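Local coordinates for protein tRNA (cytosine(38)-C(5))-methyltransferase (Schizosaccharomyces pombe, PDB 6FDF) that methylates cytosine 38 in the anticodon loop of tRNA(Asp), with lower activity on tRNA(Glu), using S-adenosyl-L-methionine as methyl donor, at residues A[230-235]-A[255-260]; A[200-205]-A[237-242]; A[210-215]-A[277-282]; A[155-160]-A[318-323]. All coordinates share one frame; numbering follows the deposited sequence. Where two conformers were deposited one is given.

Contact 1: residues A[230-235]-A[255-260]; sequences DIVKPD and SILQMS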
# COMPACT_ATOMS: atom_id res chain seq x y z
N ASP A 230 -7.28 12.87 -15.39
CA ASP A 230 -6.05 12.52 -16.09
C ASP A 230 -6.33 11.30 -16.96
O ASP A 230 -6.69 10.24 -16.44
CB ASP A 230 -4.91 12.23 -15.11
CG ASP A 230 -3.63 11.82 -15.81
OD1 ASP A 230 -3.01 12.68 -16.46
OD2 ASP A 230 -3.23 10.64 -15.71
N ILE A 231 -6.19 11.45 -18.27
CA ILE A 231 -6.52 10.40 -19.22
C ILE A 231 -5.23 9.75 -19.70
O ILE A 231 -4.31 10.45 -20.15
CB ILE A 231 -7.32 10.95 -20.41
CG1 ILE A 231 -8.65 11.56 -19.93
CG2 ILE A 231 -7.58 9.85 -21.44
CD1 ILE A 231 -9.41 12.29 -21.01
N VAL A 232 -5.17 8.42 -19.63
CA VAL A 232 -4.02 7.67 -20.13
C VAL A 232 -4.51 6.69 -21.19
O VAL A 232 -5.70 6.39 -21.30
CB VAL A 232 -3.27 6.93 -19.00
CG1 VAL A 232 -2.78 7.91 -17.93
CG2 VAL A 232 -4.14 5.84 -18.38
N LYS A 233 -3.56 6.22 -21.99
CA LYS A 233 -3.82 5.25 -23.05
C LYS A 233 -3.03 3.98 -22.77
O LYS A 233 -2.15 3.96 -21.90
CB LYS A 233 -3.44 5.85 -24.42
CG LYS A 233 -4.43 6.91 -24.90
CD LYS A 233 -3.96 7.62 -26.18
CE LYS A 233 -3.40 8.99 -25.84
NZ LYS A 233 -3.26 9.87 -27.04
N PRO A 234 -3.36 2.87 -23.44
CA PRO A 234 -2.61 1.62 -23.20
C PRO A 234 -1.10 1.77 -23.36
O PRO A 234 -0.35 1.07 -22.67
CB PRO A 234 -3.19 0.67 -24.25
CG PRO A 234 -4.59 1.15 -24.44
CD PRO A 234 -4.52 2.65 -24.33
N ASP A 235 -0.63 2.66 -24.23
CA ASP A 235 0.80 2.83 -24.40
C ASP A 235 1.43 3.78 -23.39
O ASP A 235 2.63 4.03 -23.47
CB ASP A 235 1.11 3.31 -25.83
CG ASP A 235 0.63 4.73 -26.09
OD1 ASP A 235 -0.30 5.19 -25.39
OD2 ASP A 235 1.18 5.38 -27.01
N SER A 255 -6.22 7.95 -12.53
CA SER A 255 -6.42 8.21 -13.95
C SER A 255 -7.53 7.32 -14.51
O SER A 255 -7.93 6.32 -13.90
CB SER A 255 -5.14 7.95 -14.73
OG SER A 255 -4.05 8.69 -14.20
N ILE A 256 -8.02 7.69 -15.69
CA ILE A 256 -8.97 6.87 -16.43
C ILE A 256 -8.35 6.54 -17.78
O ILE A 256 -7.38 7.16 -18.22
CB ILE A 256 -10.35 7.54 -16.60
CG1 ILE A 256 -10.20 8.94 -17.20
CG2 ILE A 256 -11.07 7.62 -15.24
CD1 ILE A 256 -11.52 9.59 -17.58
N LEU A 257 -8.94 5.55 -18.45
CA LEU A 257 -8.36 4.92 -19.64
C LEU A 257 -9.16 5.28 -20.88
O LEU A 257 -10.37 5.02 -20.94
CB LEU A 257 -8.32 3.40 -19.48
CG LEU A 257 -7.66 2.65 -20.64
CD1 LEU A 257 -6.16 2.90 -20.65
CD2 LEU A 257 -7.96 1.16 -20.55
N GLN A 258 -8.49 5.86 -21.87
CA GLN A 258 -9.06 6.07 -23.19
C GLN A 258 -8.92 4.79 -24.01
O GLN A 258 -7.80 4.33 -24.26
CB GLN A 258 -8.37 7.22 -23.91
CG GLN A 258 -8.72 7.33 -25.39
CD GLN A 258 -7.94 8.42 -26.11
OE1 GLN A 258 -7.53 9.41 -25.50
NE2 GLN A 258 -7.73 8.25 -27.41
N MET A 259 -10.05 4.21 -24.42
CA MET A 259 -10.03 3.02 -25.26
C MET A 259 -10.08 3.34 -26.75
O MET A 259 -9.77 2.46 -27.57
CB MET A 259 -11.18 2.09 -24.90
CG MET A 259 -11.06 1.51 -23.49
SD MET A 259 -12.18 0.13 -23.17
CE MET A 259 -13.75 0.98 -23.01
N SER A 260 -10.48 4.55 -27.14
CA SER A 260 -10.49 4.90 -28.55
C SER A 260 -9.06 5.16 -29.04
O SER A 260 -8.11 5.28 -28.26
CB SER A 260 -11.38 6.11 -28.79
OG SER A 260 -10.72 7.30 -28.36

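Contact 2: residues A[200-205]-A[237-242]; sequences KRIRDY and SSCCCF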
# COMPACT_ATOMS: atom_id res chain seq x y z
N LYS A 200 7.67 -1.22 -18.92
CA LYS A 200 6.28 -1.61 -18.74
C LYS A 200 5.36 -0.42 -18.97
O LYS A 200 5.64 0.71 -18.56
CB LYS A 200 6.06 -2.23 -17.37
CG LYS A 200 6.84 -3.53 -17.21
CD LYS A 200 6.26 -4.42 -16.14
CE LYS A 200 7.06 -5.72 -16.04
NZ LYS A 200 6.95 -6.50 -17.31
N ARG A 201 4.23 -0.69 -19.61
CA ARG A 201 3.24 0.31 -19.93
C ARG A 201 1.89 -0.20 -19.46
O ARG A 201 1.75 -1.35 -19.03
CB ARG A 201 3.25 0.65 -21.43
CG ARG A 201 4.58 1.25 -21.87
CD ARG A 201 4.69 1.42 -23.38
NE ARG A 201 6.00 1.93 -23.76
CZ ARG A 201 6.32 3.22 -23.79
NH1 ARG A 201 5.41 4.14 -23.49
NH2 ARG A 201 7.54 3.60 -24.15
N ILE A 202 0.89 0.68 -19.53
CA ILE A 202 -0.45 0.35 -19.03
C ILE A 202 -0.97 -0.94 -19.67
O ILE A 202 -1.57 -1.78 -18.99
CB ILE A 202 -1.41 1.53 -19.27
CG1 ILE A 202 -0.95 2.74 -18.45
CG2 ILE A 202 -2.82 1.15 -18.90
CD1 ILE A 202 -0.91 2.47 -16.96
N ARG A 203 -0.74 -1.11 -20.98
CA ARG A 203 -1.25 -2.29 -21.68
C ARG A 203 -0.80 -3.59 -21.04
O ARG A 203 -1.49 -4.61 -21.15
CB ARG A 203 -0.79 -2.26 -23.15
CG ARG A 203 0.73 -2.23 -23.31
CD ARG A 203 1.17 -2.42 -24.76
NE ARG A 203 1.43 -1.16 -25.45
CZ ARG A 203 2.65 -0.73 -25.77
NH1 ARG A 203 2.79 0.43 -26.40
NH2 ARG A 203 3.72 -1.45 -25.46
N ASP A 204 0.34 -3.58 -20.35
CA ASP A 204 0.86 -4.81 -19.75
C ASP A 204 0.06 -5.25 -18.53
O ASP A 204 0.26 -6.37 -18.05
CB ASP A 204 2.33 -4.62 -19.36
CG ASP A 204 3.22 -4.40 -20.57
OD1 ASP A 204 3.25 -5.29 -21.46
OD2 ASP A 204 3.89 -3.35 -20.64
N TYR A 205 -0.83 -4.40 -18.02
CA TYR A 205 -1.64 -4.70 -16.85
C TYR A 205 -3.12 -4.84 -17.17
O TYR A 205 -3.88 -5.27 -16.30
CB TYR A 205 -1.43 -3.62 -15.79
CG TYR A 205 -0.00 -3.54 -15.29
CD1 TYR A 205 0.99 -2.95 -16.06
CD2 TYR A 205 0.35 -4.08 -14.06
CE1 TYR A 205 2.30 -2.89 -15.62
CE2 TYR A 205 1.66 -4.02 -13.61
CZ TYR A 205 2.63 -3.42 -14.40
OH TYR A 205 3.93 -3.36 -13.95
N SER A 237 3.20 5.19 -20.06
CA SER A 237 4.19 4.64 -19.15
C SER A 237 3.93 5.02 -17.70
O SER A 237 4.75 4.69 -16.83
CB SER A 237 5.59 5.08 -19.57
OG SER A 237 5.70 6.49 -19.58
N SER A 238 2.82 5.69 -17.40
CA SER A 238 2.46 5.92 -16.01
C SER A 238 0.98 6.23 -15.91
O SER A 238 0.29 6.44 -16.92
CB SER A 238 3.28 7.05 -15.38
OG SER A 238 3.16 7.03 -13.96
N CYS A 239 0.49 6.26 -14.68
CA CYS A 239 -0.85 6.73 -14.36
C CYS A 239 -0.83 7.23 -12.93
O CYS A 239 0.13 7.00 -12.18
CB CYS A 239 -1.91 5.63 -14.56
SG CYS A 239 -1.75 4.14 -13.53
N CYS A 240 -1.89 7.92 -12.55
CA CYS A 240 -1.88 8.66 -11.29
C CYS A 240 -2.20 7.75 -10.11
O CYS A 240 -2.61 6.59 -10.25
CB CYS A 240 -2.85 9.83 -11.35
SG CYS A 240 -2.26 11.19 -12.41
N CYS A 241 -1.99 8.29 -8.92
CA CYS A 241 -2.18 7.53 -7.70
C CYS A 241 -3.65 7.19 -7.49
O CYS A 241 -4.52 8.07 -7.60
CB CYS A 241 -1.62 8.32 -6.52
SG CYS A 241 -1.66 7.46 -4.97
N PHE A 242 -3.93 5.92 -7.19
CA PHE A 242 -5.29 5.49 -6.87
C PHE A 242 -5.59 5.75 -5.40
O PHE A 242 -4.76 5.48 -4.52
CB PHE A 242 -5.46 3.99 -7.15
CG PHE A 242 -5.39 3.64 -8.61
CD1 PHE A 242 -6.43 3.93 -9.46
CD2 PHE A 242 -4.28 2.97 -9.11
CE1 PHE A 242 -6.37 3.59 -10.81
CE2 PHE A 242 -4.21 2.62 -10.45
CZ PHE A 242 -5.25 2.94 -11.30

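Contact 3: residues A[210-215]-A[277-282]; sequences RDWSSY and QLRYFT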
# COMPACT_ATOMS: atom_id res chain seq x y z
N ARG A 210 -13.09 -7.80 -22.13
CA ARG A 210 -14.18 -7.86 -21.18
C ARG A 210 -15.34 -6.99 -21.67
O ARG A 210 -15.19 -6.17 -22.58
CB ARG A 210 -13.73 -7.40 -19.79
CG ARG A 210 -12.71 -8.28 -19.11
CD ARG A 210 -12.61 -7.90 -17.64
NE ARG A 210 -13.90 -7.97 -16.96
CZ ARG A 210 -14.13 -7.51 -15.73
NH1 ARG A 210 -15.34 -7.61 -15.20
NH2 ARG A 210 -13.15 -6.95 -15.03
N ASP A 211 -16.50 -7.18 -21.05
CA ASP A 211 -17.62 -6.26 -21.26
C ASP A 211 -17.39 -5.04 -20.38
O ASP A 211 -17.47 -5.14 -19.15
CB ASP A 211 -18.94 -6.95 -20.94
CG ASP A 211 -20.14 -6.07 -21.25
OD1 ASP A 211 -19.98 -5.09 -22.01
OD2 ASP A 211 -21.24 -6.36 -20.73
N TRP A 212 -17.11 -3.90 -21.00
CA TRP A 212 -16.69 -2.71 -20.28
C TRP A 212 -17.85 -1.84 -19.81
O TRP A 212 -17.61 -0.77 -19.24
CB TRP A 212 -15.75 -1.86 -21.15
CG TRP A 212 -14.55 -2.62 -21.64
CD1 TRP A 212 -14.22 -2.85 -22.94
CD2 TRP A 212 -13.54 -3.24 -20.85
NE1 TRP A 212 -13.05 -3.58 -23.01
CE2 TRP A 212 -12.62 -3.83 -21.73
CE3 TRP A 212 -13.32 -3.36 -19.47
CZ2 TRP A 212 -11.50 -4.53 -21.29
CZ3 TRP A 212 -12.21 -4.05 -19.03
CH2 TRP A 212 -11.31 -4.63 -19.94
N SER A 213 -19.10 -2.27 -20.03
CA SER A 213 -20.26 -1.41 -19.80
C SER A 213 -20.25 -0.81 -18.40
O SER A 213 -20.44 0.40 -18.24
CB SER A 213 -21.55 -2.20 -20.03
OG SER A 213 -21.41 -3.10 -21.12
N SER A 214 -20.03 -1.63 -17.38
CA SER A 214 -20.11 -1.14 -16.01
C SER A 214 -18.95 -0.22 -15.64
O SER A 214 -19.02 0.45 -14.61
CB SER A 214 -20.16 -2.31 -15.03
OG SER A 214 -19.07 -3.19 -15.22
N TYR A 215 -17.88 -0.18 -16.45
CA TYR A 215 -16.71 0.62 -16.14
C TYR A 215 -16.66 1.94 -16.90
O TYR A 215 -15.77 2.75 -16.63
CB TYR A 215 -15.44 -0.18 -16.42
CG TYR A 215 -15.35 -1.44 -15.59
CD1 TYR A 215 -14.92 -1.39 -14.27
CD2 TYR A 215 -15.71 -2.68 -16.11
CE1 TYR A 215 -14.85 -2.54 -13.49
CE2 TYR A 215 -15.64 -3.83 -15.35
CZ TYR A 215 -15.21 -3.75 -14.04
OH TYR A 215 -15.13 -4.90 -13.27
N GLN A 277 -14.33 6.86 -25.39
CA GLN A 277 -14.55 5.55 -24.78
C GLN A 277 -13.75 5.42 -23.49
O GLN A 277 -12.96 4.49 -23.30
CB GLN A 277 -14.20 4.42 -25.76
CG GLN A 277 -14.89 4.52 -27.10
CD GLN A 277 -14.51 3.38 -28.03
OE1 GLN A 277 -14.00 3.60 -29.13
NE2 GLN A 277 -14.74 2.15 -27.59
N LEU A 278 -13.96 6.38 -22.59
CA LEU A 278 -13.23 6.43 -21.33
C LEU A 278 -13.86 5.48 -20.33
O LEU A 278 -15.09 5.49 -20.14
CB LEU A 278 -13.25 7.86 -20.78
CG LEU A 278 -12.57 8.89 -21.68
CD1 LEU A 278 -13.07 10.30 -21.35
CD2 LEU A 278 -11.07 8.82 -21.50
N ARG A 279 -13.03 4.68 -19.66
CA ARG A 279 -13.49 3.79 -18.61
C ARG A 279 -12.55 3.88 -17.42
O ARG A 279 -11.39 4.26 -17.54
CB ARG A 279 -13.57 2.33 -19.10
CG ARG A 279 -12.23 1.65 -19.37
CD ARG A 279 -12.47 0.15 -19.58
NE ARG A 279 -11.29 -0.62 -20.00
CZ ARG A 279 -10.40 -1.14 -19.16
NH1 ARG A 279 -10.52 -0.95 -17.85
NH2 ARG A 279 -9.37 -1.84 -19.63
N TYR A 280 -13.08 3.52 -16.24
CA TYR A 280 -12.23 3.30 -15.08
C TYR A 280 -11.41 2.03 -15.27
O TYR A 280 -11.82 1.11 -15.98
CB TYR A 280 -13.08 3.19 -13.81
CG TYR A 280 -13.91 4.43 -13.55
CD1 TYR A 280 -13.32 5.60 -13.08
CD2 TYR A 280 -15.29 4.43 -13.77
CE1 TYR A 280 -14.08 6.74 -12.84
CE2 TYR A 280 -16.05 5.56 -13.54
CZ TYR A 280 -15.44 6.71 -13.07
OH TYR A 280 -16.19 7.85 -12.84
N PHE A 281 -10.24 2.00 -14.65
CA PHE A 281 -9.56 0.72 -14.47
C PHE A 281 -10.44 -0.20 -13.63
O PHE A 281 -11.11 0.25 -12.70
CB PHE A 281 -8.20 0.91 -13.80
CG PHE A 281 -7.19 1.60 -14.68
CD1 PHE A 281 -6.51 0.89 -15.66
CD2 PHE A 281 -6.92 2.94 -14.52
CE1 PHE A 281 -5.58 1.52 -16.47
CE2 PHE A 281 -5.99 3.58 -15.33
CZ PHE A 281 -5.32 2.86 -16.30
N THR A 282 -10.44 -1.48 -13.98
CA THR A 282 -11.14 -2.45 -13.14
C THR A 282 -10.36 -2.66 -11.85
O THR A 282 -9.17 -2.34 -11.75
CB THR A 282 -11.30 -3.78 -13.87
OG1 THR A 282 -10.03 -4.45 -13.92
CG2 THR A 282 -11.80 -3.56 -15.30

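Contact 4: residues A[155-160]-A[318-323]; sequences LSPNQF and VKVVSY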
# COMPACT_ATOMS: atom_id res chain seq x y z
N LEU A 155 9.78 6.31 -1.85
CA LEU A 155 9.90 5.49 -3.05
C LEU A 155 8.55 5.42 -3.74
O LEU A 155 7.50 5.41 -3.09
CB LEU A 155 10.41 4.08 -2.72
CG LEU A 155 11.79 3.98 -2.08
CD1 LEU A 155 12.01 2.59 -1.48
CD2 LEU A 155 12.87 4.29 -3.12
N SER A 156 8.59 5.36 -5.07
CA SER A 156 7.37 5.20 -5.85
C SER A 156 7.56 4.05 -6.83
O SER A 156 8.68 3.78 -7.26
CB SER A 156 7.05 6.49 -6.62
OG SER A 156 5.95 6.33 -7.50
N PRO A 157 6.47 3.36 -7.20
CA PRO A 157 6.62 2.23 -8.13
C PRO A 157 7.22 2.63 -9.47
O PRO A 157 7.88 1.81 -10.12
CB PRO A 157 5.19 1.70 -8.27
CG PRO A 157 4.51 2.12 -7.00
CD PRO A 157 5.10 3.46 -6.66
N ASN A 158 7.01 3.87 -9.91
CA ASN A 158 7.57 4.23 -11.21
C ASN A 158 9.08 4.43 -11.17
O ASN A 158 9.66 4.79 -12.20
CB ASN A 158 6.86 5.48 -11.77
CG ASN A 158 6.94 6.68 -10.85
OD1 ASN A 158 7.89 6.84 -10.07
ND2 ASN A 158 5.96 7.57 -10.95
N GLN A 159 9.72 4.19 -10.03
CA GLN A 159 11.17 4.06 -9.96
C GLN A 159 11.63 2.63 -10.19
O GLN A 159 12.83 2.37 -10.23
CB GLN A 159 11.68 4.54 -8.60
CG GLN A 159 11.38 5.98 -8.28
CD GLN A 159 11.86 6.35 -6.89
OE1 GLN A 159 11.29 5.92 -5.89
NE2 GLN A 159 12.93 7.14 -6.82
N PHE A 160 10.68 1.70 -10.32
CA PHE A 160 10.97 0.28 -10.45
C PHE A 160 10.29 -0.27 -11.70
O PHE A 160 9.95 -1.45 -11.76
CB PHE A 160 10.50 -0.48 -9.21
CG PHE A 160 11.16 -0.04 -7.93
CD1 PHE A 160 10.65 1.03 -7.20
CD2 PHE A 160 12.29 -0.70 -7.45
CE1 PHE A 160 11.25 1.44 -6.02
CE2 PHE A 160 12.89 -0.29 -6.26
CZ PHE A 160 12.38 0.78 -5.55
N VAL A 318 2.93 -4.07 -3.59
CA VAL A 318 3.49 -5.35 -3.16
C VAL A 318 4.90 -5.55 -3.70
O VAL A 318 5.77 -6.11 -3.02
CB VAL A 318 2.55 -6.49 -3.58
CG1 VAL A 318 3.19 -7.85 -3.32
CG2 VAL A 318 1.21 -6.37 -2.86
N LYS A 319 5.14 -5.12 -4.94
CA LYS A 319 6.46 -5.26 -5.56
C LYS A 319 7.51 -4.45 -4.81
O LYS A 319 8.55 -4.98 -4.41
CB LYS A 319 6.40 -4.83 -7.03
CG LYS A 319 6.28 -5.98 -8.01
CD LYS A 319 7.53 -6.85 -8.00
CE LYS A 319 7.32 -8.11 -8.83
NZ LYS A 319 8.40 -9.10 -8.58
N VAL A 320 7.26 -3.15 -4.62
CA VAL A 320 8.22 -2.30 -3.91
C VAL A 320 8.52 -2.85 -2.52
O VAL A 320 9.68 -2.94 -2.11
CB VAL A 320 7.70 -0.85 -3.84
CG1 VAL A 320 8.68 0.03 -3.05
CG2 VAL A 320 7.52 -0.27 -5.25
N VAL A 321 7.48 -3.25 -1.78
CA VAL A 321 7.72 -3.75 -0.43
C VAL A 321 8.46 -5.08 -0.45
O VAL A 321 9.25 -5.37 0.47
CB VAL A 321 6.39 -3.82 0.33
CG1 VAL A 321 6.57 -4.47 1.69
CG2 VAL A 321 5.83 -2.42 0.48
N SER A 322 8.25 -5.92 -1.47
CA SER A 322 9.01 -7.17 -1.56
C SER A 322 10.51 -6.89 -1.62
O SER A 322 11.31 -7.61 -1.01
CB SER A 322 8.57 -8.00 -2.77
OG SER A 322 9.06 -7.47 -4.00
N TYR A 323 10.90 -5.84 -2.35
CA TYR A 323 12.31 -5.47 -2.40
C TYR A 323 12.81 -4.97 -1.05
O TYR A 323 13.91 -5.31 -0.62
CB TYR A 323 12.53 -4.39 -3.46
CG TYR A 323 12.14 -4.73 -4.87
CD1 TYR A 323 12.29 -6.02 -5.37
CD2 TYR A 323 11.62 -3.76 -5.71
CE1 TYR A 323 11.94 -6.32 -6.68
CE2 TYR A 323 11.26 -4.05 -7.01
CZ TYR A 323 11.42 -5.33 -7.49
OH TYR A 323 11.05 -5.61 -8.79
O HOH W 1 9.85 -3.45 -10.35

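Contact 1: residues A[230-235]-A[255-260]
Residues 230-233 and 255-258 run alongside each other as a short parallel pair, with Ile231 opposite Ile256 and Val232 opposite Leu257. The backbone of 230-235 grips the other strand three times: Asp230 O accepts a hydrogen bond from Ile256 N at 3.0 Å, Val232 N donates to Ile256 O at 2.9 Å, and Val232 O accepts from Gln258 N at 2.9 Å. Just ahead of the pair, the hydroxyl of Ser255 adds a side-chain bond, OG reaching the anti lone pair of Asp230 OD2 over 2.6 Å. CG of Asp230 stands anti to the backbone N (chi1 178°), which carries the carboxylate across to that hydroxyl. Cys240 N donates to the same OG, tying in the intervening loop. With 278-279 added antiparallel beyond 256-258, the two strands form a small three-stranded mixed sheet remote from the cofactor, consistent with the smaller, target-recognition domain of C5-methyltransferases. On one face Ile231 and Ile256 meet through their CG1 atoms at 4.1 Å, and both also touch Leu278, while Phe269 of helix 265-272 packs against Ile231. CG2 of Ile231 rests on Gln258 CB, 3.7 Å away. Beyond CB, Gln258 runs extended beside the aliphatic chain of Lys233, both pointing the same way; its OE1 is bonded to Thr265 OG1 and its NE2 to the carbonyls of Ser260 and His262, so the buried amide is held at both ends. Leu257, on the opposite face with Val232, brings CD1 to Pro234 CD, just past the strand, at 4.0 Å, the two side chains crossing at about a right angle.

Contact 2: residues A[200-205]-A[237-242]
Arg201, whose guanidinium brushes Ser237, has its backbone N bound to the carboxylate of Asp204: N to OD2 is 2.9 Å and the bond is nearly straight, 172° at the hydrogen, using the anti lone pair of the oxygen. That bond, with Asp204 N returning to Arg201 O at 3.0 Å, braces the short 3-10 turn that starts at Ile202. The arginine chain is extended from CG to NE and carries NH1 to 4.0 Å from Ser237 CB, a loose touch. Its polar end is anchored beside this contact, NH1 on Asp235 O and NH2 in a salt bridge with Glu196. Ile202 supplies the apolar part: CD1 sits 3.9 Å from Cys239 SG and close to the carbonyl of Ser238. The thiol is brought there by chi1 of 62°, which puts SG between the backbone N and the carbonyl carbon. The loop between strand 168-175 and helix 219-225 is thus set against the one linking strands 231-232 and 256-258 of the small sheet, away from the annotated sites. Since no hydrogen bond runs directly between the two segments, the match rests on van der Waals contact; polar ties between the loops come from neighbouring residues 234-236, through Arg203, Arg201 and Ile202.

Contact 3: residues A[210-215]-A[277-282]
Arg279 reaches from the backbone of Tyr215 to the indole of Trp212. Its CB lies 3.3 Å from Tyr215 O, the carbonyl that also accepts the backbone bond from Tyr280 N at 2.8 Å. At chi1 of 70° CG sits between the backbone N and the carbonyl carbon, and from there the chain runs straight out over the indole. CD is 3.6 Å from Trp212 CE3, and NE keeps above the same part of the ring. CZ comes to 3.4 Å from Trp212 CZ3, while NH2 ends over CH2. The guanidinium thus lies flat on the six-membered ring, planes 3° apart and centres 3.7 Å apart, a stacked cation-pi pair; the opposite face of the indole carries the carbonyl of Arg210. At the tip Arg279 NH1 bonds to Tyr280 O, 3.1 Å away, and forms a salt bridge with Glu285, which, with the stack, should hold the group against rotation; its charge is probably well balanced. Thr282 fills the corner: its methyl CG2 sits over the centre of the Tyr215 ring, 3.6 Å from the centroid, in a CH-pi contact, and at the same time at the edge of Trp212. Beyond that ring the Tyr215 hydroxyl is bonded to Glu305, while Glu207 receives both Arg210 and the Thr282 hydroxyl. Thr282 is the N-cap of helix 283-289: its side chain caps a backbone N of the helix and Glu285 in turn accepts the backbone N-H of Thr282, an arrangement consistent with a capping box.

Contact 4: residues A[155-160]-A[318-323]
Helix 318-328, the last of the chain, lies against the turn that follows strand 148-155 in the seven-stranded sheet of the class I, Rossmann-like SAM-binding catalytic domain, with Val320 and Tyr323 facing Phe160. Val320 is the centre of the apolar contact. Its CG2, anti to the carbonyl carbon, points between Phe160 CD1 and Pro157 CA, each 3.9 Å away, and its CG1 reaches toward Leu155 CB at 4.4 Å. One helical turn later Tyr323 meets the CD2/CE2 border of the Phe160 ring, approaching from the same side of its plane as Val320 does at the CD1/CE1 border. Tyr323 CE2 comes to 3.5 Å from Phe160 CD2, and the rings meet obliquely, planes inclined by 32°. Within the turn, Gln159 OE1 accepts the backbone N-H of Ser156 at 2.9 Å and Phe160 N returns to Pro157 O at 2.8 Å, which helps to set where the phenyl ring emerges. Phe160 also stacks with Phe187, and Val186 touches Tyr323. Tyr170 of strand 168-175 meets Val320, Val321 and Leu155, while Val318, Val321 and Ser322 pack on helix 22-29, leaving helix 318-328 between that helix and the edge of the sheet.

In the fold
From the N terminus, the first segment met is 155-160, whose partner 318-323 comes only near the C terminus; contact 4 therefore encloses all the others and ties the last helix to the end of the seven-stranded sheet. Within that span come 200-205, 210-215 and 230-235; then 237-242 closes contact 2, 255-260 closes contact 1 and 277-282 closes contact 3. Contact 1 is enclosed by contact 3, and the two share the small sheet through neighbouring strands 256-258 and 278-279. Contact 2 crosses both, binding an earlier loop to the connection between strands 231-232 and 256-258; Phe281 packs on Ile202 and Phe242. Contact 4 touches contact 2 only loosely and stands clear of contacts 1 and 3.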